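Local atomic coordinates of CYCLIN domain-containing protein (Chaetomium thermophilum, PDB entry 6Z3U), a protein that is the cyclin H-like subunit of the CDK-activating kinase complex and probably regulates the activity of its cyclin-dependent serine/threonine kinase partner. Residues A[10-13]-A[17-20]; A[19-24]-A[121-126]; A[44-49]-A[361-366]; A[240-245]-A[327-332]. All coordinates share one frame; numbering follows the deposited sequence.

Contact 1 (A[10-13]-A[17-20]); sequences ARYR and QYEL
Arg13 lays its aliphatic chain along the ring of Tyr18, the two side chains running side by side in the same direction. CG sits over the middle of one ring face, 3.9 Å from the centroid and 12° off the normal, a CH-pi contact. The Arg13 chain stays extended from CG to NE, and its guanidinium ends up turned 72° from the ring, with Tyr18 OH near the guanidinium plane. Both polar ends then meet Glu65 of the RING-type subunit: Arg13 NE as a salt bridge, Tyr18 OH as a hydrogen bond. With an alanine here in place of Tyr18, the arginine chain would probably lose the face it lies on and Glu65 the hydroxyl that bonds to it. Tyr12 holds CG anti to its own backbone N (chi1 -180°), which carries the ring across to the other helix, where CE2 meets Tyr18 CB obliquely at 4.2 Å. Its OH comes 3.9 Å from Gln17 CG, the ring and the amide being nearly perpendicular, while Gln17 OE1 accepts from Lys186 N. The arrangement is a pair of short N-terminal helices packed against each other across a three-residue link, forming part of the cyclin's interface with the RING-type subunit.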
loop_
_atom_site.group_PDB
_atom_site.type_symbol
_atom_site.label_atom_id
_atom_site.label_comp_id
_atom_site.label_asym_id
_atom_site.label_seq_id
_atom_site.Cartn_x
_atom_site.Cartn_y
_atom_site.Cartn_z
ATOM N N ALA A 10 -17.330 4.943 5.389
ATOM C CA ALA A 10 -17.448 5.021 3.937
ATOM C C ALA A 10 -16.096 4.809 3.269
ATOM O O ALA A 10 -15.995 4.093 2.266
ATOM C CB ALA A 10 -18.038 6.370 3.530
ATOM N N ARG A 11 -15.045 5.426 3.812
ATOM C CA ARG A 11 -13.717 5.270 3.228
ATOM C C ARG A 11 -13.213 3.840 3.363
ATOM O O ARG A 11 -12.481 3.362 2.489
ATOM C CB ARG A 11 -12.747 6.263 3.871
ATOM C CG ARG A 11 -11.355 6.274 3.247
ATOM C CD ARG A 11 -10.768 7.688 3.204
ATOM N NE ARG A 11 -10.230 8.146 4.487
ATOM C CZ ARG A 11 -8.942 8.372 4.748
ATOM N NH1 ARG A 11 -8.580 8.793 5.953
ATOM N NH2 ARG A 11 -8.011 8.185 3.820
ATOM N N TYR A 12 -13.594 3.140 4.433
ATOM C CA TYR A 12 -13.170 1.751 4.575
ATOM C C TYR A 12 -13.803 0.869 3.504
ATOM O O TYR A 12 -13.137 -0.009 2.944
ATOM C CB TYR A 12 -13.521 1.224 5.967
ATOM C CG TYR A 12 -13.103 -0.216 6.172
ATOM C CD1 TYR A 12 -11.819 -0.533 6.595
ATOM C CD2 TYR A 12 -13.987 -1.258 5.924
ATOM C CE1 TYR A 12 -11.431 -1.848 6.774
ATOM C CE2 TYR A 12 -13.607 -2.576 6.100
ATOM C CZ TYR A 12 -12.327 -2.865 6.524
ATOM O OH TYR A 12 -11.947 -4.174 6.701
ATOM N N ARG A 13 -15.086 1.087 3.203
ATOM C CA ARG A 13 -15.781 0.251 2.231
ATOM C C ARG A 13 -15.231 0.386 0.818
ATOM O O ARG A 13 -15.643 -0.381 -0.058
ATOM C CB ARG A 13 -17.276 0.571 2.220
ATOM C CG ARG A 13 -18.019 0.080 3.448
ATOM C CD ARG A 13 -19.516 0.310 3.321
ATOM N NE ARG A 13 -20.196 0.234 4.613
ATOM C CZ ARG A 13 -20.701 1.275 5.274
ATOM N NH1 ARG A 13 -21.294 1.081 6.444
ATOM N NH2 ARG A 13 -20.624 2.503 4.776
ATOM N N GLN A 17 -9.972 -4.870 0.623
ATOM C CA GLN A 17 -10.283 -5.823 1.679
ATOM C C GLN A 17 -11.786 -5.998 1.851
ATOM O O GLN A 17 -12.245 -7.089 2.213
ATOM C CB GLN A 17 -9.646 -5.365 2.992
ATOM C CG GLN A 17 -9.930 -6.273 4.177
ATOM C CD GLN A 17 -8.901 -6.128 5.285
ATOM O OE1 GLN A 17 -7.725 -5.877 5.024
ATOM N NE2 GLN A 17 -9.343 -6.284 6.529
ATOM N N TYR A 18 -12.568 -4.950 1.595
ATOM C CA TYR A 18 -14.011 -5.023 1.786
ATOM C C TYR A 18 -14.730 -5.519 0.536
ATOM O O TYR A 18 -15.568 -6.422 0.616
ATOM C CB TYR A 18 -14.561 -3.652 2.193
ATOM C CG TYR A 18 -16.066 -3.625 2.336
ATOM C CD1 TYR A 18 -16.675 -4.006 3.524
ATOM C CD2 TYR A 18 -16.878 -3.224 1.285
ATOM C CE1 TYR A 18 -18.053 -3.988 3.663
ATOM C CE2 TYR A 18 -18.257 -3.200 1.412
ATOM C CZ TYR A 18 -18.839 -3.584 2.603
ATOM O OH TYR A 18 -20.211 -3.562 2.733
ATOM N N GLU A 19 -14.424 -4.931 -0.621
ATOM C CA GLU A 19 -15.154 -5.286 -1.832
ATOM C C GLU A 19 -14.770 -6.668 -2.347
ATOM O O GLU A 19 -15.583 -7.329 -3.001
ATOM C CB GLU A 19 -14.918 -4.230 -2.915
ATOM C CG GLU A 19 -13.509 -4.219 -3.504
ATOM C CD GLU A 19 -13.394 -3.339 -4.739
ATOM O OE1 GLU A 19 -13.827 -2.166 -4.681
ATOM O OE2 GLU A 19 -12.871 -3.822 -5.767
ATOM N N LEU A 20 -13.551 -7.121 -2.061
ATOM C CA LEU A 20 -13.019 -8.354 -2.629
ATOM C C LEU A 20 -12.830 -9.473 -1.620
ATOM O O LEU A 20 -13.035 -10.637 -1.963
ATOM C CB LEU A 20 -11.675 -8.073 -3.312
ATOM C CG LEU A 20 -11.615 -8.119 -4.840
ATOM C CD1 LEU A 20 -12.688 -7.280 -5.507
ATOM C CD2 LEU A 20 -10.232 -7.650 -5.284
#

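Contact 2 (A[19-24]-A[121-126]); sequences ELWSFS and FYITNS
The indole NE1 of Trp21 donates to the backbone carbonyl of Ile179, while OG1 of Thr124, the residue Trp21 touches across the contact, is hydrogen-bonded to Gly178 O. These two consecutive carbonyls belong to the C-terminal end of helix 172-178 and the residue after it, so both segments are tied to one piece of chain. Across the contact itself the meeting is apolar. The benzo end of the indole does the touching: CZ3 approaches Ile123 CG2 at 3.4 Å, the methyl lying at the ring edge near its plane, and CH2 approaches Thr124 CG2 at 3.5 Å from an oblique direction. In Thr124, OG1 lies between the backbone N and the carbonyl carbon (chi1 57°), leaving CG2 to face the indole. The loop 19-24 thus passes from the N-terminal helices over the last turn of helix 108-124, part of the first cyclin-like repeat. A serine in place of Trp21 would probably leave the Ile179 carbonyl without this donor and open a gap beside both methyls. Phe23 adds a lighter touch, CE2 to Ile123 CD1 at 4.3 Å, and its ring carries the backbone C of Trp21 over one face, offset toward the rim. Leu28 of helix 25-48 packs on both Phe23 and Ile123. Ser24 takes the N-cap position of that helix, and its OG also bonds to Glu67 of the RING-type subunit.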
loop_
_atom_site.group_PDB
_atom_site.type_symbol
_atom_site.label_atom_id
_atom_site.label_comp_id
_atom_site.label_asym_id
_atom_site.label_seq_id
_atom_site.Cartn_x
_atom_site.Cartn_y
_atom_site.Cartn_z
ATOM N N GLU A 19 -14.424 -4.931 -0.621
ATOM C CA GLU A 19 -15.154 -5.286 -1.832
ATOM C C GLU A 19 -14.770 -6.668 -2.347
ATOM O O GLU A 19 -15.583 -7.329 -3.001
ATOM C CB GLU A 19 -14.918 -4.230 -2.915
ATOM C CG GLU A 19 -13.509 -4.219 -3.504
ATOM C CD GLU A 19 -13.394 -3.339 -4.739
ATOM O OE1 GLU A 19 -13.827 -2.166 -4.681
ATOM O OE2 GLU A 19 -12.871 -3.822 -5.767
ATOM N N LEU A 20 -13.551 -7.121 -2.061
ATOM C CA LEU A 20 -13.019 -8.354 -2.629
ATOM C C LEU A 20 -12.830 -9.473 -1.620
ATOM O O LEU A 20 -13.035 -10.637 -1.963
ATOM C CB LEU A 20 -11.675 -8.073 -3.312
ATOM C CG LEU A 20 -11.615 -8.119 -4.840
ATOM C CD1 LEU A 20 -12.688 -7.280 -5.507
ATOM C CD2 LEU A 20 -10.232 -7.650 -5.284
ATOM N N TRP A 21 -12.434 -9.160 -0.388
ATOM C CA TRP A 21 -12.076 -10.174 0.596
ATOM C C TRP A 21 -12.834 -9.968 1.898
ATOM O O TRP A 21 -12.282 -10.102 2.994
ATOM C CB TRP A 21 -10.569 -10.178 0.840
ATOM C CG TRP A 21 -9.790 -10.531 -0.382
ATOM C CD1 TRP A 21 -9.068 -9.684 -1.170
ATOM C CD2 TRP A 21 -9.665 -11.830 -0.969
ATOM N NE1 TRP A 21 -8.494 -10.376 -2.207
ATOM C CE2 TRP A 21 -8.847 -11.697 -2.107
ATOM C CE3 TRP A 21 -10.165 -13.094 -0.641
ATOM C CZ2 TRP A 21 -8.515 -12.780 -2.918
ATOM C CZ3 TRP A 21 -9.833 -14.167 -1.447
ATOM C CH2 TRP A 21 -9.016 -14.003 -2.572
ATOM N N SER A 22 -14.120 -9.640 1.791
ATOM C CA SER A 22 -15.014 -9.578 2.941
ATOM C C SER A 22 -16.333 -10.210 2.529
ATOM O O SER A 22 -16.977 -9.741 1.586
ATOM C CB SER A 22 -15.223 -8.137 3.419
ATOM O OG SER A 22 -14.048 -7.618 4.022
ATOM N N PHE A 23 -16.721 -11.278 3.223
ATOM C CA PHE A 23 -17.927 -12.024 2.900
ATOM C C PHE A 23 -18.624 -12.429 4.189
ATOM O O PHE A 23 -18.116 -12.215 5.292
ATOM C CB PHE A 23 -17.615 -13.272 2.065
ATOM C CG PHE A 23 -16.417 -13.124 1.174
ATOM C CD1 PHE A 23 -16.535 -12.542 -0.077
ATOM C CD2 PHE A 23 -15.174 -13.581 1.582
ATOM C CE1 PHE A 23 -15.433 -12.406 -0.901
ATOM C CE2 PHE A 23 -14.068 -13.451 0.761
ATOM C CZ PHE A 23 -14.199 -12.866 -0.482
ATOM N N SER A 24 -19.802 -13.018 4.035
ATOM C CA SER A 24 -20.501 -13.635 5.146
ATOM C C SER A 24 -20.018 -15.073 5.332
ATOM O O SER A 24 -19.541 -15.698 4.379
ATOM C CB SER A 24 -22.006 -13.628 4.896
ATOM O OG SER A 24 -22.351 -14.509 3.839
ATOM N N PHE A 121 -5.139 -16.959 -0.712
ATOM C CA PHE A 121 -4.743 -17.773 -1.854
ATOM C C PHE A 121 -5.544 -19.067 -1.908
ATOM O O PHE A 121 -5.984 -19.490 -2.983
ATOM C CB PHE A 121 -3.245 -18.075 -1.783
ATOM C CG PHE A 121 -2.746 -18.952 -2.899
ATOM C CD1 PHE A 121 -2.414 -18.410 -4.130
ATOM C CD2 PHE A 121 -2.609 -20.320 -2.716
ATOM C CE1 PHE A 121 -1.953 -19.215 -5.157
ATOM C CE2 PHE A 121 -2.151 -21.129 -3.741
ATOM C CZ PHE A 121 -1.824 -20.576 -4.961
ATOM N N TYR A 122 -5.756 -19.700 -0.754
ATOM C CA TYR A 122 -6.360 -21.021 -0.680
ATOM C C TYR A 122 -7.870 -20.976 -0.469
ATOM O O TYR A 122 -8.456 -21.981 -0.050
ATOM C CB TYR A 122 -5.684 -21.834 0.426
ATOM C CG TYR A 122 -4.377 -22.449 -0.026
ATOM C CD1 TYR A 122 -4.323 -23.234 -1.168
ATOM C CD2 TYR A 122 -3.194 -22.219 0.667
ATOM C CE1 TYR A 122 -3.144 -23.789 -1.599
ATOM C CE2 TYR A 122 -2.001 -22.775 0.241
ATOM C CZ TYR A 122 -1.986 -23.557 -0.896
ATOM O OH TYR A 122 -0.818 -24.122 -1.346
ATOM N N ILE A 123 -8.516 -19.844 -0.735
ATOM C CA ILE A 123 -9.954 -19.783 -0.819
ATOM C C ILE A 123 -10.385 -19.665 -2.268
ATOM O O ILE A 123 -11.450 -20.184 -2.646
ATOM C CB ILE A 123 -10.529 -18.603 0.020
ATOM C CG1 ILE A 123 -12.029 -18.452 -0.229
ATOM C CG2 ILE A 123 -9.788 -17.319 -0.287
ATOM C CD1 ILE A 123 -12.723 -17.576 0.777
ATOM N N THR A 124 -9.557 -19.043 -3.100
ATOM C CA THR A 124 -9.747 -19.087 -4.537
ATOM C C THR A 124 -9.111 -20.315 -5.168
ATOM O O THR A 124 -9.484 -20.685 -6.287
ATOM C CB THR A 124 -9.164 -17.840 -5.214
ATOM O OG1 THR A 124 -7.775 -17.716 -4.890
ATOM C CG2 THR A 124 -9.896 -16.583 -4.764
ATOM N N ASN A 125 -8.167 -20.949 -4.476
ATOM C CA ASN A 125 -7.475 -22.128 -4.966
ATOM C C ASN A 125 -7.564 -23.222 -3.915
ATOM O O ASN A 125 -7.670 -22.946 -2.716
ATOM C CB ASN A 125 -6.005 -21.830 -5.283
ATOM C CG ASN A 125 -5.844 -20.791 -6.368
ATOM O OD1 ASN A 125 -6.493 -20.861 -7.412
ATOM N ND2 ASN A 125 -4.987 -19.811 -6.124
ATOM N N SER A 126 -7.544 -24.465 -4.375
ATOM C CA SER A 126 -7.628 -25.615 -3.491
ATOM C C SER A 126 -6.240 -26.105 -3.114
ATOM O O SER A 126 -5.277 -25.941 -3.867
ATOM C CB SER A 126 -8.416 -26.748 -4.149
ATOM O OG SER A 126 -7.937 -28.003 -3.696
#

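Contact 3 (A[44-49]-A[361-366]); sequences TERLLS and RDPDRW
Asp364 reaches Arg46 over the flat face of the guanidinium rather than at its N-H edge. OD2 stands 3.5 Å above the guanidinium plane, over its centre, and is 3.6 Å from Arg46 NE, with no N-H pointing at it. The salt bridge is therefore long and purely one of charge. Carboxylate and guanidinium planes are turned 84° from each other, and OD1 leans toward the other end of the group, 3.6 Å from Arg46 NH1. The two side chains arrive from opposite directions: Arg46 sets CG anti to the backbone N and then bends at chi2 (67°), which swings CD, NE and the guanidinium up beside the loop instead of straight out from the helix. CG itself, placed by chi1, lies 4.3 Å from Pro363 CG, a light apolar touch beneath the charges. The loop side is shaped by an Asx turn. Asp362 OD1 accepts from Asp364 N at 3.0 Å with an N-H...O angle of 148°, met on the anti side of the carboxylate, and takes a second, weak bond from Arg365 N. The turn holds the backbone N of Asp364, the residue whose side chain meets Arg46. The contact lies at the surface. It joins the final turns of the long helix 25-48 to the linker between helices 343-358 and 368-380. Nearby, Leu77 packs on Thr44 and Leu47, Asp362 shares backbone hydrogen bonding with Met128, and Arg365 turns to a salt bridge with Glu82 of the kinase subunit.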
loop_
_atom_site.group_PDB
_atom_site.type_symbol
_atom_site.label_atom_id
_atom_site.label_comp_id
_atom_site.label_asym_id
_atom_site.label_seq_id
_atom_site.Cartn_x
_atom_site.Cartn_y
_atom_site.Cartn_z
ATOM N N THR A 44 -9.928 -35.132 -11.481
ATOM C CA THR A 44 -10.520 -36.393 -11.914
ATOM C C THR A 44 -10.479 -36.526 -13.432
ATOM O O THR A 44 -10.110 -37.577 -13.965
ATOM C CB THR A 44 -11.960 -36.494 -11.402
ATOM O OG1 THR A 44 -11.958 -36.598 -9.972
ATOM C CG2 THR A 44 -12.664 -37.703 -11.994
ATOM N N GLU A 45 -10.860 -35.465 -14.145
ATOM C CA GLU A 45 -10.830 -35.501 -15.603
ATOM C C GLU A 45 -9.428 -35.793 -16.127
ATOM O O GLU A 45 -9.257 -36.590 -17.058
ATOM C CB GLU A 45 -11.342 -34.170 -16.158
ATOM C CG GLU A 45 -11.387 -34.088 -17.676
ATOM C CD GLU A 45 -11.993 -32.786 -18.176
ATOM O OE1 GLU A 45 -12.292 -31.906 -17.340
ATOM O OE2 GLU A 45 -12.171 -32.643 -19.405
ATOM N N ARG A 46 -8.412 -35.162 -15.535
ATOM C CA ARG A 46 -7.040 -35.357 -15.997
ATOM C C ARG A 46 -6.582 -36.796 -15.794
ATOM O O ARG A 46 -5.901 -37.365 -16.656
ATOM C CB ARG A 46 -6.104 -34.385 -15.273
ATOM C CG ARG A 46 -4.615 -34.710 -15.386
ATOM C CD ARG A 46 -4.129 -34.542 -16.815
ATOM N NE ARG A 46 -2.763 -35.024 -16.998
ATOM C CZ ARG A 46 -1.951 -34.636 -17.981
ATOM N NH1 ARG A 46 -0.725 -35.132 -18.063
ATOM N NH2 ARG A 46 -2.360 -33.751 -18.881
ATOM N N LEU A 47 -6.938 -37.399 -14.658
ATOM C CA LEU A 47 -6.415 -38.721 -14.322
ATOM C C LEU A 47 -6.801 -39.763 -15.366
ATOM O O LEU A 47 -6.004 -40.655 -15.682
ATOM C CB LEU A 47 -6.910 -39.143 -12.939
ATOM C CG LEU A 47 -6.223 -38.477 -11.743
ATOM C CD1 LEU A 47 -6.887 -38.910 -10.440
ATOM C CD2 LEU A 47 -4.731 -38.781 -11.713
ATOM N N LEU A 48 -8.017 -39.676 -15.909
ATOM C CA LEU A 48 -8.463 -40.685 -16.867
ATOM C C LEU A 48 -7.532 -40.775 -18.071
ATOM O O LEU A 48 -7.401 -41.847 -18.673
ATOM C CB LEU A 48 -9.895 -40.400 -17.327
ATOM C CG LEU A 48 -11.051 -40.498 -16.324
ATOM C CD1 LEU A 48 -10.604 -40.561 -14.868
ATOM C CD2 LEU A 48 -12.020 -39.339 -16.538
ATOM N N SER A 49 -6.875 -39.679 -18.432
ATOM C CA SER A 49 -5.971 -39.684 -19.576
ATOM C C SER A 49 -4.530 -39.907 -19.130
ATOM O O SER A 49 -4.055 -41.043 -19.088
ATOM C CB SER A 49 -6.086 -38.371 -20.347
ATOM O OG SER A 49 -7.437 -38.101 -20.676
ATOM N N ARG A 361 -3.266 -35.334 -5.468
ATOM C CA ARG A 361 -2.858 -33.992 -5.850
ATOM C C ARG A 361 -2.768 -33.856 -7.370
ATOM O O ARG A 361 -2.673 -34.839 -8.110
ATOM C CB ARG A 361 -1.505 -33.649 -5.225
ATOM C CG ARG A 361 -0.382 -34.591 -5.636
ATOM C CD ARG A 361 0.911 -34.246 -4.924
ATOM N NE ARG A 361 2.011 -35.134 -5.291
ATOM C CZ ARG A 361 2.687 -35.057 -6.433
ATOM N NH1 ARG A 361 2.367 -34.143 -7.341
ATOM N NH2 ARG A 361 3.679 -35.901 -6.675
ATOM N N ASP A 362 -2.803 -32.613 -7.828
ATOM C CA ASP A 362 -2.660 -32.320 -9.251
ATOM C C ASP A 362 -1.255 -32.693 -9.707
ATOM O O ASP A 362 -0.277 -32.210 -9.119
ATOM C CB ASP A 362 -2.931 -30.841 -9.507
ATOM C CG ASP A 362 -3.109 -30.521 -10.977
ATOM O OD1 ASP A 362 -2.336 -31.049 -11.804
ATOM O OD2 ASP A 362 -4.024 -29.736 -11.306
ATOM N N PRO A 363 -1.097 -33.537 -10.731
ATOM C CA PRO A 363 0.259 -33.965 -11.111
ATOM C C PRO A 363 1.066 -32.903 -11.841
ATOM O O PRO A 363 2.301 -32.926 -11.759
ATOM C CB PRO A 363 0.003 -35.186 -12.004
ATOM C CG PRO A 363 -1.351 -34.957 -12.570
ATOM C CD PRO A 363 -2.136 -34.231 -11.514
ATOM N N ASP A 364 0.421 -31.984 -12.562
ATOM C CA ASP A 364 1.147 -31.014 -13.376
ATOM C C ASP A 364 1.478 -29.734 -12.619
ATOM O O ASP A 364 2.535 -29.136 -12.852
ATOM C CB ASP A 364 0.334 -30.669 -14.622
ATOM C CG ASP A 364 -0.143 -31.895 -15.356
ATOM O OD1 ASP A 364 0.704 -32.738 -15.716
ATOM O OD2 ASP A 364 -1.366 -32.021 -15.569
ATOM N N ARG A 365 0.595 -29.289 -11.728
ATOM C CA ARG A 365 0.773 -28.015 -11.051
ATOM C C ARG A 365 1.517 -28.120 -9.724
ATOM O O ARG A 365 1.937 -27.087 -9.192
ATOM C CB ARG A 365 -0.581 -27.345 -10.793
ATOM C CG ARG A 365 -1.332 -26.883 -12.030
ATOM C CD ARG A 365 -2.634 -26.199 -11.616
ATOM N NE ARG A 365 -3.033 -25.130 -12.530
ATOM C CZ ARG A 365 -3.840 -25.271 -13.577
ATOM N NH1 ARG A 365 -4.126 -24.213 -14.325
ATOM N NH2 ARG A 365 -4.360 -26.453 -13.880
ATOM N N TRP A 366 1.697 -29.320 -9.175
ATOM C CA TRP A 366 2.319 -29.420 -7.859
ATOM C C TRP A 366 3.761 -28.928 -7.898
ATOM O O TRP A 366 4.230 -28.281 -6.953
ATOM C CB TRP A 366 2.254 -30.860 -7.355
ATOM C CG TRP A 366 2.339 -30.976 -5.862
ATOM C CD1 TRP A 366 3.428 -31.337 -5.124
ATOM C CD2 TRP A 366 1.280 -30.738 -4.925
ATOM N NE1 TRP A 366 3.112 -31.341 -3.786
ATOM C CE2 TRP A 366 1.799 -30.979 -3.638
ATOM C CE3 TRP A 366 -0.058 -30.351 -5.052
ATOM C CZ2 TRP A 366 1.029 -30.835 -2.484
ATOM C CZ3 TRP A 366 -0.822 -30.213 -3.906
ATOM C CH2 TRP A 366 -0.275 -30.453 -2.639
#

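Contact 4 (A[240-245]-A[327-332]); sequences MLAALS and DMLSKE
This is a small, buried helix-to-helix packing contact between aliphatic side chains inside the C-terminal cyclin repeat, between helix 236-247 and the last turns of helix 313-330. A single side chain, Leu329, carries it from one side, and two consecutive alanines receive it on the other. Leu329 CD2 does the touching: it lies 4.2 Å from Ala242 CB and 4.4 Å from Ala243 CB, and it also comes 4.1 Å from Ala243 N, so the methyl rests against backbone as well as side chains. With chi2 at 54°, CD1 folds back and CD2 is left pointing forward, anti to CA, toward the facing helix. The small alanines let the branch reach that far, and the backbones come to 7.6 Å between Ala243 CA and Leu329 CA. Leu329 belongs to the closing turn of its helix. Here Ser330 OG donates to Asp327 O at 2.8 Å, and Glu332 N to Leu329 O at 3.1 Å. A polar tie between the same two helices lies close by, where Arg326 NH2 is bonded to Ser245 O. Round the contact, Ile322 and Cys325 of helix 313-330 also pack on Ala242, Ile220 and Leu221 of helix 207-221 cover Ala243, and Met240, whose CB points away from the 327-332 segment, packs against helix 189-200.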
loop_
_atom_site.group_PDB
_atom_site.type_symbol
_atom_site.label_atom_id
_atom_site.label_comp_id
_atom_site.label_asym_id
_atom_site.label_seq_id
_atom_site.Cartn_x
_atom_site.Cartn_y
_atom_site.Cartn_z
ATOM N N MET A 240 -10.034 -5.385 16.495
ATOM C CA MET A 240 -9.207 -4.771 17.529
ATOM C C MET A 240 -9.966 -4.661 18.846
ATOM O O MET A 240 -9.445 -5.019 19.908
ATOM C CB MET A 240 -8.727 -3.395 17.062
ATOM C CG MET A 240 -7.959 -2.614 18.110
ATOM S SD MET A 240 -9.036 -1.605 19.140
ATOM C CE MET A 240 -8.387 -1.970 20.765
ATOM N N LEU A 241 -11.202 -4.156 18.797
ATOM C CA LEU A 241 -12.006 -4.062 20.011
ATOM C C LEU A 241 -12.283 -5.437 20.605
ATOM O O LEU A 241 -12.359 -5.582 21.830
ATOM C CB LEU A 241 -13.319 -3.334 19.715
ATOM C CG LEU A 241 -13.214 -1.839 19.400
ATOM C CD1 LEU A 241 -14.507 -1.330 18.784
ATOM C CD2 LEU A 241 -12.873 -1.044 20.651
ATOM N N ALA A 242 -12.421 -6.460 19.758
ATOM C CA ALA A 242 -12.692 -7.802 20.262
ATOM C C ALA A 242 -11.500 -8.356 21.031
ATOM O O ALA A 242 -11.667 -8.930 22.114
ATOM C CB ALA A 242 -13.063 -8.729 19.105
ATOM N N ALA A 243 -10.289 -8.185 20.498
ATOM C CA ALA A 243 -9.103 -8.641 21.215
ATOM C C ALA A 243 -8.938 -7.895 22.531
ATOM O O ALA A 243 -8.536 -8.482 23.542
ATOM C CB ALA A 243 -7.862 -8.470 20.341
ATOM N N LEU A 244 -9.246 -6.595 22.539
ATOM C CA LEU A 244 -9.207 -5.836 23.786
ATOM C C LEU A 244 -10.320 -6.279 24.728
ATOM O O LEU A 244 -10.120 -6.346 25.946
ATOM C CB LEU A 244 -9.308 -4.339 23.492
ATOM C CG LEU A 244 -9.423 -3.405 24.700
ATOM C CD1 LEU A 244 -8.226 -3.549 25.629
ATOM C CD2 LEU A 244 -9.567 -1.962 24.239
ATOM N N SER A 245 -11.501 -6.583 24.181
ATOM C CA SER A 245 -12.597 -7.064 25.015
ATOM C C SER A 245 -12.235 -8.367 25.710
ATOM O O SER A 245 -12.663 -8.608 26.844
ATOM C CB SER A 245 -13.857 -7.249 24.168
ATOM O OG SER A 245 -14.984 -7.513 24.988
ATOM N N ASP A 327 -16.370 -14.118 20.201
ATOM C CA ASP A 327 -16.538 -15.563 20.310
ATOM C C ASP A 327 -15.711 -16.301 19.262
ATOM O O ASP A 327 -15.158 -17.371 19.541
ATOM C CB ASP A 327 -18.018 -15.924 20.182
ATOM C CG ASP A 327 -18.849 -15.401 21.343
ATOM O OD1 ASP A 327 -18.335 -15.370 22.481
ATOM O OD2 ASP A 327 -20.015 -15.015 21.115
ATOM N N MET A 328 -15.617 -15.748 18.051
ATOM C CA MET A 328 -14.806 -16.380 17.016
ATOM C C MET A 328 -13.337 -16.427 17.419
ATOM O O MET A 328 -12.657 -17.436 17.201
ATOM C CB MET A 328 -14.974 -15.638 15.689
ATOM C CG MET A 328 -14.179 -16.247 14.544
ATOM S SD MET A 328 -14.657 -15.620 12.920
ATOM C CE MET A 328 -15.060 -17.152 12.083
ATOM N N LEU A 329 -12.831 -15.341 18.010
ATOM C CA LEU A 329 -11.425 -15.295 18.401
ATOM C C LEU A 329 -11.128 -16.250 19.551
ATOM O O LEU A 329 -10.053 -16.859 19.598
ATOM C CB LEU A 329 -11.040 -13.867 18.790
ATOM C CG LEU A 329 -10.428 -12.995 17.695
ATOM C CD1 LEU A 329 -11.313 -12.956 16.458
ATOM C CD2 LEU A 329 -10.174 -11.591 18.223
ATOM N N SER A 330 -12.064 -16.389 20.491
ATOM C CA SER A 330 -11.806 -17.189 21.682
ATOM C C SER A 330 -11.467 -18.640 21.359
ATOM O O SER A 330 -10.805 -19.302 22.166
ATOM C CB SER A 330 -13.022 -17.141 22.609
ATOM O OG SER A 330 -14.114 -17.848 22.047
ATOM N N LYS A 331 -11.903 -19.150 20.206
ATOM C CA LYS A 331 -11.675 -20.549 19.864
ATOM C C LYS A 331 -10.237 -20.844 19.457
ATOM O O LYS A 331 -9.883 -22.022 19.327
ATOM C CB LYS A 331 -12.622 -20.962 18.735
ATOM C CG LYS A 331 -14.083 -21.046 19.155
ATOM C CD LYS A 331 -15.005 -21.272 17.966
ATOM C CE LYS A 331 -15.002 -20.067 17.038
ATOM N NZ LYS A 331 -16.060 -20.134 15.995
ATOM N N GLU A 332 -9.404 -19.823 19.251
ATOM C CA GLU A 332 -8.011 -20.019 18.861
ATOM C C GLU A 332 -7.146 -18.942 19.520
ATOM O O GLU A 332 -6.525 -18.104 18.873
ATOM C CB GLU A 332 -7.870 -20.004 17.339
ATOM C CG GLU A 332 -6.887 -21.029 16.793
ATOM C CD GLU A 332 -7.308 -22.465 17.072
ATOM O OE1 GLU A 332 -8.479 -22.809 16.806
ATOM O OE2 GLU A 332 -6.464 -23.252 17.553
#

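How the contacts relate
Contacts 1 and 2 are continuous: they share Glu19 and Leu20, their centres lie 14 Å apart, and a probable hydrogen bond of 2.6 Å from Ser22 OG to Gln17 O joins them. The shared Glu19 also forms a salt bridge with Arg146 of the kinase subunit. Contact 3 stands at the far end of helix 25-48, which starts where the loop of contact 2 finishes; its nearest atoms are about 6 Å from contact 2, without touching. Contact 4, in the C-terminal repeat, is about 22 Å from contact 1 and 41 Å from contact 3, centre to centre, contacts 3 and 4 lying on opposite sides of the chain's centre.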